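Local coordinates for OmpT protein (Vibrio cholerae serotype O1, PDB 6EHD) that probably serves as a non-specific outer-membrane porin, a beta-barrel channel through which ions and small solutes diffuse, at residues D92-A97 and W132-Y137; L108-G111 and D115-H118; Q146-L151 and N194-V199; N216-V221 and P225-E230. The protein carries 1 engineered substitution. All coordinates share one frame; numbering follows the deposited sequence. Where two conformers were deposited one is given.

Contact 1: D92-A97 and W132-Y137; sequences DDVYGA and WVKAGY. With C8E ((hydroxyethyloxy)tri(ethyloxy)octane), chain B.
Val94 and Trp132 are brought together by two first torsions: CG1 of Val94 stands anti to the backbone N (chi1 165°), which leaves CG2 to face strand 131-138, while Trp132 has CG between its N and carbonyl carbon (chi1 56°), folding the indole back over Lys134. CG2 of Val94 then meets Trp132 CH2 at 4.0 Å in an oblique approach and Lys134 CD at 4.2 Å. Lys134, extended beyond CG, carries its ammonium into a detergent coil. Lys134 NZ is hydrogen-bonded to five C8E oxygens, from C8E O21 at 2.6 Å to C8E O12 at 3.1 Å, a crown-ether-like wrap with five acceptors for at most three N-H groups, so the bonds must be shared. The detergent also lies over one indole face, C17 being 3.1 Å above the Trp132 plane toward its rim, where Lys134 CE also sits. The wall strand is paired with strands 121-128 and 147-157. Helix 90-94 begins the inward-folded loop; Val94 also packs on Tyr152 and His163, and Asp93 salt-bridges Lys123 of strand 121-128.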
loop_
_atom_site.group_PDB
_atom_site.type_symbol
_atom_site.label_atom_id
_atom_site.label_comp_id
_atom_site.label_asym_id
_atom_site.label_seq_id
_atom_site.Cartn_x
_atom_site.Cartn_y
_atom_site.Cartn_z
ATOM N N ASP A 92 2.464 0.316 4.607
ATOM C CA ASP A 92 1.471 -0.324 3.674
ATOM C C ASP A 92 0.351 -0.968 4.444
ATOM O O ASP A 92 -0.815 -0.850 4.018
ATOM C CB ASP A 92 2.143 -1.322 2.785
ATOM C CG ASP A 92 1.294 -1.794 1.581
ATOM O OD1 ASP A 92 0.958 -0.974 0.738
ATOM O OD2 ASP A 92 1.072 -3.015 1.471
ATOM N N ASP A 93 0.654 -1.594 5.603
ATOM C CA ASP A 93 -0.382 -2.246 6.430
ATOM C C ASP A 93 -1.339 -1.178 6.963
ATOM O O ASP A 93 -2.613 -1.353 6.979
ATOM C CB ASP A 93 0.238 -2.965 7.648
ATOM C CG ASP A 93 1.123 -4.170 7.312
ATOM O OD1 ASP A 93 1.089 -4.682 6.181
ATOM O OD2 ASP A 93 1.912 -4.572 8.281
ATOM N N VAL A 94 -0.791 -0.053 7.479
ATOM C CA VAL A 94 -1.639 0.997 8.105
ATOM C C VAL A 94 -2.397 1.801 7.013
ATOM O O VAL A 94 -3.578 2.054 7.154
ATOM C CB VAL A 94 -0.782 1.952 8.948
ATOM C CG1 VAL A 94 -1.479 3.267 9.340
ATOM C CG2 VAL A 94 -0.120 1.256 10.144
ATOM N N TYR A 95 -1.726 2.152 5.923
ATOM C CA TYR A 95 -2.320 2.744 4.734
ATOM C C TYR A 95 -2.975 4.125 5.066
ATOM O O TYR A 95 -2.326 4.962 5.826
ATOM C CB TYR A 95 -3.260 1.730 3.999
ATOM C CG TYR A 95 -3.401 1.972 2.497
ATOM C CD1 TYR A 95 -2.258 2.045 1.639
ATOM C CD2 TYR A 95 -4.683 2.080 1.865
ATOM C CE1 TYR A 95 -2.369 2.292 0.280
ATOM C CE2 TYR A 95 -4.775 2.239 0.452
ATOM C CZ TYR A 95 -3.642 2.391 -0.340
ATOM O OH TYR A 95 -3.739 2.573 -1.729
ATOM N N GLY A 96 -4.194 4.367 4.564
ATOM C CA GLY A 96 -4.866 5.705 4.742
ATOM C C GLY A 96 -6.151 5.709 3.959
ATOM O O GLY A 96 -6.617 4.628 3.568
ATOM N N ALA A 97 -6.720 6.887 3.749
ATOM C CA ALA A 97 -8.059 7.051 3.203
ATOM C C ALA A 97 -8.070 6.960 1.651
ATOM O O ALA A 97 -8.351 7.919 0.940
ATOM C CB ALA A 97 -8.719 8.386 3.714
ATOM N N TRP A 132 -3.302 0.744 19.657
ATOM C CA TRP A 132 -2.234 -0.113 19.059
ATOM C C TRP A 132 -1.015 0.669 18.702
ATOM O O TRP A 132 -1.051 1.913 18.509
ATOM C CB TRP A 132 -2.784 -0.882 17.872
ATOM C CG TRP A 132 -3.441 0.040 16.746
ATOM C CD1 TRP A 132 -4.763 0.338 16.590
ATOM C CD2 TRP A 132 -2.750 0.730 15.700
ATOM N NE1 TRP A 132 -4.967 1.148 15.460
ATOM C CE2 TRP A 132 -3.747 1.439 14.913
ATOM C CE3 TRP A 132 -1.439 0.862 15.365
ATOM C CZ2 TRP A 132 -3.410 2.173 13.760
ATOM C CZ3 TRP A 132 -1.088 1.645 14.251
ATOM C CH2 TRP A 132 -2.086 2.310 13.474
ATOM N N VAL A 133 0.093 -0.036 18.639
ATOM C CA VAL A 133 1.382 0.458 18.141
ATOM C C VAL A 133 1.909 -0.518 17.137
ATOM O O VAL A 133 1.861 -1.743 17.377
ATOM C CB VAL A 133 2.426 0.616 19.305
ATOM C CG1 VAL A 133 3.723 1.148 18.782
ATOM C CG2 VAL A 133 1.870 1.463 20.415
ATOM N N LYS A 134 2.439 -0.008 16.002
ATOM C CA LYS A 134 3.040 -0.849 14.966
ATOM C C LYS A 134 4.340 -0.223 14.537
ATOM O O LYS A 134 4.434 0.968 14.219
ATOM C CB LYS A 134 2.120 -1.099 13.729
ATOM C CG LYS A 134 0.796 -1.746 14.054
ATOM C CD LYS A 134 -0.106 -2.006 12.817
ATOM C CE LYS A 134 -1.459 -2.597 13.295
ATOM N NZ LYS A 134 -2.376 -3.030 12.194
ATOM N N ALA A 135 5.369 -1.043 14.488
ATOM C CA ALA A 135 6.664 -0.575 14.039
ATOM C C ALA A 135 7.465 -1.551 13.205
ATOM O O ALA A 135 7.137 -2.739 13.125
ATOM C CB ALA A 135 7.418 -0.160 15.307
ATOM N N GLY A 136 8.438 -1.048 12.459
ATOM C CA GLY A 136 9.289 -1.910 11.661
ATOM C C GLY A 136 10.691 -1.364 11.403
ATOM O O GLY A 136 10.954 -0.158 11.411
ATOM N N TYR A 137 11.613 -2.298 11.164
ATOM C CA TYR A 137 12.999 -1.959 10.755
ATOM C C TYR A 137 13.493 -2.914 9.684
ATOM O O TYR A 137 13.378 -4.118 9.814
ATOM C CB TYR A 137 13.912 -2.047 12.048
ATOM C CG TYR A 137 15.417 -1.901 11.791
ATOM C CD1 TYR A 137 16.024 -0.635 11.677
ATOM C CD2 TYR A 137 16.240 -3.042 11.671
ATOM C CE1 TYR A 137 17.406 -0.494 11.413
ATOM C CE2 TYR A 137 17.613 -2.908 11.393
ATOM C CZ TYR A 137 18.188 -1.662 11.291
ATOM O OH TYR A 137 19.530 -1.593 11.032
HETATM O O9 C8E B . -0.831 -5.198 11.077
HETATM C C10 C8E B . -0.812 -6.571 11.414
HETATM C C11 C8E B . -1.968 -7.046 12.275
HETATM O O12 C8E B . -2.432 -6.019 13.152
HETATM C C13 C8E B . -3.458 -6.465 14.045
HETATM C C14 C8E B . -4.052 -5.284 14.827
HETATM O O15 C8E B . -4.432 -4.130 14.026
HETATM C C16 C8E B . -5.122 -3.161 14.837
HETATM C C17 C8E B . -5.080 -1.766 14.230
HETATM O O18 C8E B . -5.119 -1.734 12.826
HETATM C C19 C8E B . -5.125 -0.478 12.134
HETATM C C20 C8E B . -3.796 -0.181 11.457
HETATM O O21 C8E B . -3.514 -1.258 10.603
#

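Contact 2: L108-G111 and D115-H118; sequences LRYG and DALH
Gly111 and Asp115 meet through a single backbone hydrogen bond: Asp115 N donates to Gly111 O at 3.1 Å, with an N-H...O angle of 147°. Acceptor and donor are four residues apart, so the bond closes an alpha-turn. The bond is bent rather than straight, and the donor sits 32° out of the carbonyl plane. The other contact is apolar. The methyl CB of Ala116 approaches Tyr110 at CE2, 4.0 Å away, and comes in at the ring edge near its plane instead of over a face. The ring is presented there because CG of Tyr110 lies between its own N and carbonyl carbon (chi1 58°). Asp115 and Ala116 both have positive phi, a left-handed pair that turns the chain toward strand 117-118.

Further out, Tyr110 OH is hydrogen-bonded to Asp92 of helix 90-94, Ala116 pairs through its backbone with Thr89, and Arg109 O is hydrogen-bonded to Asn194 ND2. These bonds tie the turn to the start of a loop folded into the barrel, consistent with constriction loop L3 of general porins, and to the barrel wall. MES, probably from the crystallisation liquor, lies beside Ala116. With one bent bond and one methyl against a ring edge, the contact itself is slight, which suggests that the surrounding polar links probably contribute much to placing the turn.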
loop_
_atom_site.group_PDB
_atom_site.type_symbol
_atom_site.label_atom_id
_atom_site.label_comp_id
_atom_site.label_asym_id
_atom_site.label_seq_id
_atom_site.Cartn_x
_atom_site.Cartn_y
_atom_site.Cartn_z
ATOM N N LEU A 108 -0.814 8.998 -0.680
ATOM C CA LEU A 108 -0.158 8.235 0.362
ATOM C C LEU A 108 1.288 8.088 -0.072
ATOM O O LEU A 108 1.550 7.593 -1.172
ATOM C CB LEU A 108 -0.888 6.908 0.647
ATOM C CG LEU A 108 -2.391 7.031 0.899
ATOM C CD1 LEU A 108 -3.023 5.651 1.105
ATOM C CD2 LEU A 108 -2.814 7.939 2.096
ATOM N N ARG A 109 2.212 8.688 0.706
ATOM C CA ARG A 109 3.547 8.976 0.153
ATOM C C ARG A 109 4.706 8.104 0.733
ATOM O O ARG A 109 5.872 8.452 0.589
ATOM C CB ARG A 109 3.887 10.459 0.370
ATOM C CG ARG A 109 2.851 11.450 -0.137
ATOM C CD ARG A 109 2.351 11.187 -1.580
ATOM N NE ARG A 109 3.480 11.136 -2.544
ATOM C CZ ARG A 109 3.649 10.259 -3.532
ATOM N NH1 ARG A 109 2.737 9.332 -3.824
ATOM N NH2 ARG A 109 4.766 10.326 -4.300
ATOM N N TYR A 110 4.383 6.994 1.398
ATOM C CA TYR A 110 5.397 6.136 2.062
ATOM C C TYR A 110 6.231 5.262 1.042
ATOM O O TYR A 110 7.317 4.784 1.415
ATOM C CB TYR A 110 4.724 5.157 3.067
ATOM C CG TYR A 110 3.678 4.223 2.472
ATOM C CD1 TYR A 110 2.323 4.620 2.340
ATOM C CD2 TYR A 110 4.031 2.970 1.962
ATOM C CE1 TYR A 110 1.386 3.785 1.708
ATOM C CE2 TYR A 110 3.111 2.141 1.331
ATOM C CZ TYR A 110 1.781 2.542 1.208
ATOM O OH TYR A 110 0.903 1.673 0.571
ATOM N N GLY A 111 5.660 4.984 -0.151
ATOM C CA GLY A 111 6.097 3.918 -1.030
ATOM C C GLY A 111 6.965 4.350 -2.190
ATOM O O GLY A 111 7.301 3.542 -3.076
ATOM N N ASP A 115 8.379 0.632 -2.921
ATOM C CA ASP A 115 7.247 -0.126 -3.500
ATOM C C ASP A 115 6.543 -1.024 -2.420
ATOM O O ASP A 115 6.062 -2.081 -2.725
ATOM C CB ASP A 115 7.691 -1.011 -4.701
ATOM C CG ASP A 115 8.241 -0.187 -5.872
ATOM O OD1 ASP A 115 8.001 1.051 -5.958
ATOM O OD2 ASP A 115 8.940 -0.786 -6.709
ATOM N N ALA A 116 6.564 -0.588 -1.157
ATOM C CA ALA A 116 5.810 -1.167 -0.096
ATOM C C ALA A 116 6.364 -2.523 0.365
ATOM O O ALA A 116 5.689 -3.217 1.100
ATOM C CB ALA A 116 4.320 -1.249 -0.449
ATOM N N LEU A 117 7.625 -2.826 0.056
ATOM C CA LEU A 117 8.205 -4.122 0.382
ATOM C C LEU A 117 9.668 -3.971 0.844
ATOM O O LEU A 117 10.389 -3.180 0.230
ATOM C CB LEU A 117 8.171 -4.943 -0.920
ATOM C CG LEU A 117 8.947 -6.259 -1.098
ATOM C CD1 LEU A 117 8.327 -7.275 -0.176
ATOM C CD2 LEU A 117 8.925 -6.762 -2.536
ATOM N N HIS A 118 10.080 -4.784 1.835
ATOM C CA HIS A 118 11.514 -4.968 2.231
ATOM C C HIS A 118 11.679 -6.421 2.603
ATOM O O HIS A 118 10.891 -7.025 3.406
ATOM C CB HIS A 118 11.912 -4.014 3.365
ATOM C CG HIS A 118 13.403 -3.899 3.642
ATOM N ND1 HIS A 118 14.159 -4.933 4.179
ATOM C CD2 HIS A 118 14.249 -2.837 3.521
ATOM C CE1 HIS A 118 15.422 -4.525 4.289
ATOM N NE2 HIS A 118 15.488 -3.242 3.971
#

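Contact 3: Q146-L151 and N194-V199; sequences QELAEL and NSYFEV. With C8E ((hydroxyethyloxy)tri(ethyloxy)octane), chain K; C8E ((hydroxyethyloxy)tri(ethyloxy)octane), chain J.
The ring of Tyr196 and the carboxylate of Glu150 stand almost perpendicular, their planes 86° apart, and OE2 of Glu150 lies at the ring edge, near the plane, where the hydroxyl projects. The two residues sit on strands 184-205 and 147-157 of the porin beta-barrel, which are separated by strand 160-171, so the side chains reach across an intervening strand; the CA atoms of Glu150 and Tyr196 are 9.4 Å apart. Tyr196 OH donates at 2.6 Å to Glu150 OE2, which accepts through its anti lone pair, the one turned from OE1. Glu150 reaches this position with an extended chain beyond CG. OE2 is also hydrogen-bonded to Ser91 OG, linking the wall to the inward-folded loop. Tyr196 and Phe197 alternate across the strand: Phe197 meets bound detergent, one ring face lying under C8E (chain K) C3. The Leu148 and Tyr196 side chains cross at about a right angle, with Leu148 CD1 3.6 Å from Tyr196 OH.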
loop_
_atom_site.group_PDB
_atom_site.type_symbol
_atom_site.label_atom_id
_atom_site.label_comp_id
_atom_site.label_asym_id
_atom_site.label_seq_id
_atom_site.Cartn_x
_atom_site.Cartn_y
_atom_site.Cartn_z
ATOM N N GLN A 146 17.651 -1.608 0.993
ATOM C CA GLN A 146 17.424 -0.246 1.547
ATOM C C GLN A 146 17.467 -0.148 3.057
ATOM O O GLN A 146 17.244 -1.147 3.795
ATOM C CB GLN A 146 16.062 0.267 1.012
ATOM C CG GLN A 146 15.971 0.386 -0.502
ATOM C CD GLN A 146 14.545 0.737 -0.992
ATOM O OE1 GLN A 146 13.589 0.685 -0.201
ATOM N NE2 GLN A 146 14.404 1.089 -2.287
ATOM N N GLU A 147 17.708 1.060 3.573
ATOM C CA GLU A 147 17.442 1.350 4.980
ATOM C C GLU A 147 15.933 1.667 5.181
ATOM O O GLU A 147 15.357 2.387 4.330
ATOM C CB GLU A 147 18.231 2.568 5.484
ATOM C CG GLU A 147 19.768 2.456 5.263
ATOM C CD GLU A 147 20.558 3.662 5.779
ATOM O OE1 GLU A 147 20.008 4.564 6.461
ATOM O OE2 GLU A 147 21.754 3.721 5.472
ATOM N N LEU A 148 15.385 1.246 6.305
ATOM C CA LEU A 148 13.955 1.496 6.663
ATOM C C LEU A 148 13.733 1.471 8.161
ATOM O O LEU A 148 14.153 0.556 8.880
ATOM C CB LEU A 148 13.052 0.450 5.972
ATOM C CG LEU A 148 11.538 0.517 6.171
ATOM C CD1 LEU A 148 10.974 1.726 5.435
ATOM C CD2 LEU A 148 10.878 -0.739 5.689
ATOM N N ALA A 149 12.993 2.468 8.636
ATOM C CA ALA A 149 12.562 2.509 9.986
ATOM C C ALA A 149 11.185 3.261 10.030
ATOM O O ALA A 149 11.089 4.390 9.489
ATOM C CB ALA A 149 13.596 3.239 10.867
ATOM N N GLU A 150 10.215 2.661 10.731
ATOM C CA GLU A 150 8.825 3.175 10.757
ATOM C C GLU A 150 8.159 2.989 12.103
ATOM O O GLU A 150 8.423 2.005 12.784
ATOM C CB GLU A 150 7.976 2.416 9.663
ATOM C CG GLU A 150 8.519 2.594 8.250
ATOM C CD GLU A 150 7.584 2.045 7.137
ATOM O OE1 GLU A 150 7.042 0.910 7.374
ATOM O OE2 GLU A 150 7.463 2.710 6.080
ATOM N N LEU A 151 7.232 3.903 12.462
ATOM C CA LEU A 151 6.448 3.832 13.701
ATOM C C LEU A 151 5.126 4.523 13.505
ATOM O O LEU A 151 5.127 5.679 13.014
ATOM C CB LEU A 151 7.204 4.532 14.877
ATOM C CG LEU A 151 6.439 4.734 16.194
ATOM C CD1 LEU A 151 6.158 3.425 16.810
ATOM C CD2 LEU A 151 7.233 5.586 17.225
ATOM N N ASN A 194 13.638 9.221 1.581
ATOM C CA ASN A 194 12.213 9.670 1.647
ATOM C C ASN A 194 11.853 9.637 3.098
ATOM O O ASN A 194 11.962 8.565 3.679
ATOM C CB ASN A 194 11.367 8.681 0.839
ATOM C CG ASN A 194 9.893 9.109 0.710
ATOM O OD1 ASN A 194 9.595 10.292 0.792
ATOM N ND2 ASN A 194 8.970 8.109 0.471
ATOM N N SER A 195 11.547 10.811 3.701
ATOM C CA SER A 195 11.104 10.967 5.050
ATOM C C SER A 195 9.608 11.401 5.051
ATOM O O SER A 195 9.243 12.343 4.409
ATOM C CB SER A 195 11.952 12.047 5.776
ATOM O OG SER A 195 13.324 11.640 5.677
ATOM N N TYR A 196 8.759 10.725 5.824
ATOM C CA TYR A 196 7.310 10.963 5.705
ATOM C C TYR A 196 6.566 10.872 7.057
ATOM O O TYR A 196 7.000 10.248 8.023
ATOM C CB TYR A 196 6.707 10.001 4.575
ATOM C CG TYR A 196 7.222 8.529 4.731
ATOM C CD1 TYR A 196 8.420 8.152 4.098
ATOM C CD2 TYR A 196 6.579 7.620 5.570
ATOM C CE1 TYR A 196 8.969 6.871 4.266
ATOM C CE2 TYR A 196 7.108 6.305 5.708
ATOM C CZ TYR A 196 8.330 5.954 5.074
ATOM O OH TYR A 196 8.895 4.680 5.215
ATOM N N PHE A 197 5.424 11.553 7.121
ATOM C CA PHE A 197 4.547 11.635 8.274
ATOM C C PHE A 197 3.115 11.852 7.857
ATOM O O PHE A 197 2.823 12.609 6.874
ATOM C CB PHE A 197 5.064 12.820 9.209
ATOM C CG PHE A 197 4.213 13.026 10.415
ATOM C CD1 PHE A 197 4.233 12.112 11.434
ATOM C CD2 PHE A 197 3.408 14.139 10.552
ATOM C CE1 PHE A 197 3.421 12.257 12.557
ATOM C CE2 PHE A 197 2.574 14.262 11.645
ATOM C CZ PHE A 197 2.607 13.340 12.661
ATOM N N GLU A 198 2.138 11.250 8.623
ATOM C CA GLU A 198 0.755 11.334 8.271
ATOM C C GLU A 198 -0.143 11.317 9.490
ATOM O O GLU A 198 0.232 10.790 10.560
ATOM C CB GLU A 198 0.360 10.107 7.366
ATOM C CG GLU A 198 0.363 8.755 8.035
ATOM C CD GLU A 198 -0.898 8.337 8.832
ATOM O OE1 GLU A 198 -1.999 8.799 8.531
ATOM O OE2 GLU A 198 -0.785 7.501 9.796
ATOM N N VAL A 199 -1.314 11.891 9.319
ATOM C CA VAL A 199 -2.456 11.743 10.249
ATOM C C VAL A 199 -3.711 11.316 9.477
ATOM O O VAL A 199 -4.013 11.920 8.398
ATOM C CB VAL A 199 -2.731 13.087 10.981
ATOM C CG1 VAL A 199 -3.977 13.016 11.846
ATOM C CG2 VAL A 199 -1.509 13.497 11.810
HETATM C C1 C8E K . 3.696 16.284 15.741
HETATM C C2 C8E K . 5.187 16.083 15.500
HETATM C C3 C8E K . 5.527 16.306 14.052
HETATM C C4 C8E K . 6.658 15.406 13.652
HETATM C C5 C8E K . 7.131 15.801 12.309
HETATM C C6 C8E K . 8.214 14.882 11.809
HETATM C C7 C8E K . 8.393 15.241 10.357
HETATM C C8 C8E K . 9.442 14.457 9.606
HETATM O O9 C8E K . 9.290 14.907 8.249
HETATM C C10 C8E K . 8.456 14.112 7.423
HETATM C C11 C8E K . 7.677 14.990 6.448
HETATM O O12 C8E K . 8.587 15.834 5.756
HETATM C C1 C8E J . 0.990 16.741 16.698
HETATM C C2 C8E J . 0.596 15.404 16.127
HETATM C C3 C8E J . -0.811 15.059 16.580
HETATM C C4 C8E J . -1.551 14.262 15.530
HETATM C C5 C8E J . -2.591 13.351 16.152
HETATM C C6 C8E J . -3.975 13.495 15.590
HETATM C C7 C8E J . -4.557 14.902 15.501
HETATM C C8 C8E J . -6.097 14.821 15.622
HETATM O O9 C8E J . -6.575 13.977 14.596
HETATM C C10 C8E J . -7.964 13.960 14.282
HETATM C C11 C8E J . -8.007 13.223 12.950
HETATM O O12 C8E J . -8.062 14.183 11.883
HETATM C C13 C8E J . -7.846 13.632 10.595
HETATM C C14 C8E J . -7.253 14.685 9.696
HETATM O O15 C8E J . -8.163 15.707 9.260
HETATM C C16 C8E J . -9.185 16.221 10.054
HETATM C C17 C8E J . -9.513 17.619 9.542
HETATM O O18 C8E J . -10.847 17.720 9.094
HETATM C C19 C8E J . -11.808 17.850 10.132
HETATM C C20 C8E J . -13.059 17.799 9.289
HETATM O O21 C8E J . -13.293 16.551 8.628
#

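Contact 4: N216-V221 and P225-E230; sequences NAELDV and PLVIDE. With C8E ((hydroxyethyloxy)tri(ethyloxy)octane), chain K.
Ala217 and Glu230, and Leu219 and Ile228, are the hydrogen-bonded pairs of an antiparallel beta-hairpin in the barrel wall, strands 216-221 and 227-230 running at 168°. Each pair makes two backbone bonds. Ala217 N to Glu230 O spans 3.1 Å and Glu230 N to Ala217 O 2.8 Å; Leu219 N to Ile228 O is also 2.8 Å, with an N-H...O angle of 175°, and Ile228 N to Leu219 O measures 2.9 Å. Glu218 with Asp229 is the non-hydrogen-bonded pair between them, and Asp220 with Val227 the next one beyond Leu219 and Ile228.

On the face of Glu218 and Asp229 two acids lie side by side, pointing the same way, with carboxylates nearly coplanar (7°). Glu218 OE1 and Asp229 OD1 are 2.7 Å apart, a separation that suggests a proton held by one of the acids. With CG of Glu218 opposite the backbone N and the chain extended beyond it, the carboxylate comes over to Asp229. The other face, with Ala217, Leu219, Ile228 and Glu230, is apolar apart from Glu230, whose OE1 forms a salt bridge with Arg109 of the inward-folded loop; Leu219, Ile228 and Glu230 also touch Leu295. Alongside the acid pair, Val227 CG1 packs obliquely against the Glu218 side chain, 3.6 Å from Glu218 CG.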
loop_
_atom_site.group_PDB
_atom_site.type_symbol
_atom_site.label_atom_id
_atom_site.label_comp_id
_atom_site.label_asym_id
_atom_site.label_seq_id
_atom_site.Cartn_x
_atom_site.Cartn_y
_atom_site.Cartn_z
ATOM N N ASN A 216 2.749 14.338 4.503
ATOM C CA ASN A 216 3.908 15.083 4.002
ATOM C C ASN A 216 5.028 14.083 3.686
ATOM O O ASN A 216 5.229 13.095 4.410
ATOM C CB ASN A 216 4.485 16.076 5.039
ATOM C CG ASN A 216 3.781 17.474 5.044
ATOM O OD1 ASN A 216 3.173 18.005 4.032
ATOM N ND2 ASN A 216 3.918 18.135 6.189
ATOM N N ALA A 217 5.816 14.423 2.670
ATOM C CA ALA A 217 7.070 13.718 2.459
ATOM C C ALA A 217 8.152 14.703 1.982
ATOM O O ALA A 217 7.831 15.743 1.393
ATOM C CB ALA A 217 6.964 12.587 1.456
ATOM N N GLU A 218 9.393 14.325 2.294
ATOM C CA GLU A 218 10.616 15.083 1.819
ATOM C C GLU A 218 11.583 14.137 1.198
ATOM O O GLU A 218 11.963 13.119 1.823
ATOM C CB GLU A 218 11.336 15.842 2.993
ATOM C CG GLU A 218 12.574 16.669 2.468
ATOM C CD GLU A 218 12.979 17.750 3.466
ATOM O OE1 GLU A 218 12.280 18.786 3.491
ATOM O OE2 GLU A 218 13.995 17.585 4.170
ATOM N N LEU A 219 11.934 14.425 -0.059
ATOM C CA LEU A 219 12.887 13.643 -0.813
ATOM C C LEU A 219 14.205 14.491 -0.858
ATOM O O LEU A 219 14.174 15.620 -1.341
ATOM C CB LEU A 219 12.400 13.409 -2.222
ATOM C CG LEU A 219 11.161 12.473 -2.314
ATOM C CD1 LEU A 219 10.490 12.721 -3.636
ATOM C CD2 LEU A 219 11.540 11.002 -2.148
ATOM N N ASP A 220 15.276 13.993 -0.262
ATOM C CA ASP A 220 16.621 14.647 -0.421
ATOM C C ASP A 220 17.680 13.720 -0.986
ATOM O O ASP A 220 17.643 12.479 -0.790
ATOM C CB ASP A 220 17.140 15.468 0.777
ATOM C CG ASP A 220 16.812 14.883 2.080
ATOM O OD1 ASP A 220 17.311 13.775 2.329
ATOM O OD2 ASP A 220 16.079 15.538 2.870
ATOM N N VAL A 221 18.600 14.346 -1.739
ATOM C CA VAL A 221 19.635 13.646 -2.493
ATOM C C VAL A 221 20.959 13.876 -1.755
ATOM O O VAL A 221 21.315 15.029 -1.483
ATOM C CB VAL A 221 19.666 14.120 -3.966
ATOM C CG1 VAL A 221 20.627 13.279 -4.796
ATOM C CG2 VAL A 221 18.273 14.010 -4.568
ATOM N N PRO A 225 22.327 19.733 -3.789
ATOM C CA PRO A 225 21.446 20.651 -3.052
ATOM C C PRO A 225 19.892 20.373 -3.238
ATOM O O PRO A 225 19.100 20.972 -2.553
ATOM C CB PRO A 225 21.843 22.028 -3.623
ATOM C CG PRO A 225 22.353 21.748 -5.006
ATOM C CD PRO A 225 22.981 20.388 -4.952
ATOM N N LEU A 226 19.497 19.498 -4.154
ATOM C CA LEU A 226 18.077 19.325 -4.492
ATOM C C LEU A 226 17.316 18.661 -3.281
ATOM O O LEU A 226 17.785 17.630 -2.738
ATOM C CB LEU A 226 17.924 18.501 -5.763
ATOM C CG LEU A 226 16.510 18.322 -6.295
ATOM C CD1 LEU A 226 15.912 19.620 -6.823
ATOM C CD2 LEU A 226 16.445 17.205 -7.316
ATOM N N VAL A 227 16.220 19.312 -2.895
ATOM C CA VAL A 227 15.204 18.808 -1.932
ATOM C C VAL A 227 13.840 18.992 -2.581
ATOM O O VAL A 227 13.589 20.062 -3.178
ATOM C CB VAL A 227 15.250 19.624 -0.608
ATOM C CG1 VAL A 227 14.179 19.159 0.404
ATOM C CG2 VAL A 227 16.654 19.563 0.022
ATOM N N ILE A 228 12.934 17.971 -2.480
ATOM C CA ILE A 228 11.540 18.118 -3.000
ATOM C C ILE A 228 10.582 17.812 -1.810
ATOM O O ILE A 228 10.791 16.770 -1.165
ATOM C CB ILE A 228 11.265 17.156 -4.194
ATOM C CG1 ILE A 228 12.190 17.528 -5.378
ATOM C CG2 ILE A 228 9.830 17.292 -4.636
ATOM C CD1 ILE A 228 12.221 16.514 -6.490
ATOM N N ASP A 229 9.629 18.706 -1.526
ATOM C CA ASP A 229 8.597 18.523 -0.485
ATOM C C ASP A 229 7.280 18.170 -1.176
ATOM O O ASP A 229 6.950 18.779 -2.238
ATOM C CB ASP A 229 8.400 19.795 0.353
ATOM C CG ASP A 229 9.560 20.021 1.384
ATOM O OD1 ASP A 229 10.359 19.110 1.669
ATOM O OD2 ASP A 229 9.631 21.130 1.922
ATOM N N GLU A 230 6.537 17.211 -0.593
ATOM C CA GLU A 230 5.164 16.918 -1.062
ATOM C C GLU A 230 4.165 17.163 0.084
ATOM O O GLU A 230 4.415 16.716 1.221
ATOM C CB GLU A 230 5.094 15.418 -1.470
ATOM C CG GLU A 230 5.968 14.993 -2.610
ATOM C CD GLU A 230 5.797 13.486 -2.941
ATOM O OE1 GLU A 230 5.917 12.641 -2.050
ATOM O OE2 GLU A 230 5.525 13.153 -4.110
HETATM C C1 C8E K . 3.696 16.284 15.741
HETATM C C2 C8E K . 5.187 16.083 15.500
HETATM C C3 C8E K . 5.527 16.306 14.052
HETATM C C4 C8E K . 6.658 15.406 13.652
HETATM C C5 C8E K . 7.131 15.801 12.309
HETATM C C6 C8E K . 8.214 14.882 11.809
HETATM C C7 C8E K . 8.393 15.241 10.357
HETATM C C8 C8E K . 9.442 14.457 9.606
HETATM O O9 C8E K . 9.290 14.907 8.249
HETATM C C10 C8E K . 8.456 14.112 7.423
HETATM C C11 C8E K . 7.677 14.990 6.448
HETATM O O12 C8E K . 8.587 15.834 5.756
HETATM O O HOH W 1 19.381 17.127 -0.977
#

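Contacts 1, 2 and 3 are buried, whereas contact 4 lies at the surface. Contacts 1 and 2 belong to the inward-folded loop 90-118: one joins it to a wall strand, the other is a turn within it. Contacts 3 and 4 lie in the wall, 3 across a skipped strand and 4 between direct neighbours, and both touch the same detergent molecule. Their chemistry differs accordingly: contact 4 rests on regular backbone pairing, contact 3 on one side-chain bond, contact 2 on one backbone bond and a methyl at a ring edge, and contact 1 on apolar packing beside a detergent-wrapped lysine. Probable hydrogen bonds connect them: Gly136 O with Glu150 N, His118 NE2 with Gln146 O, and Ser195 O with Glu218 N.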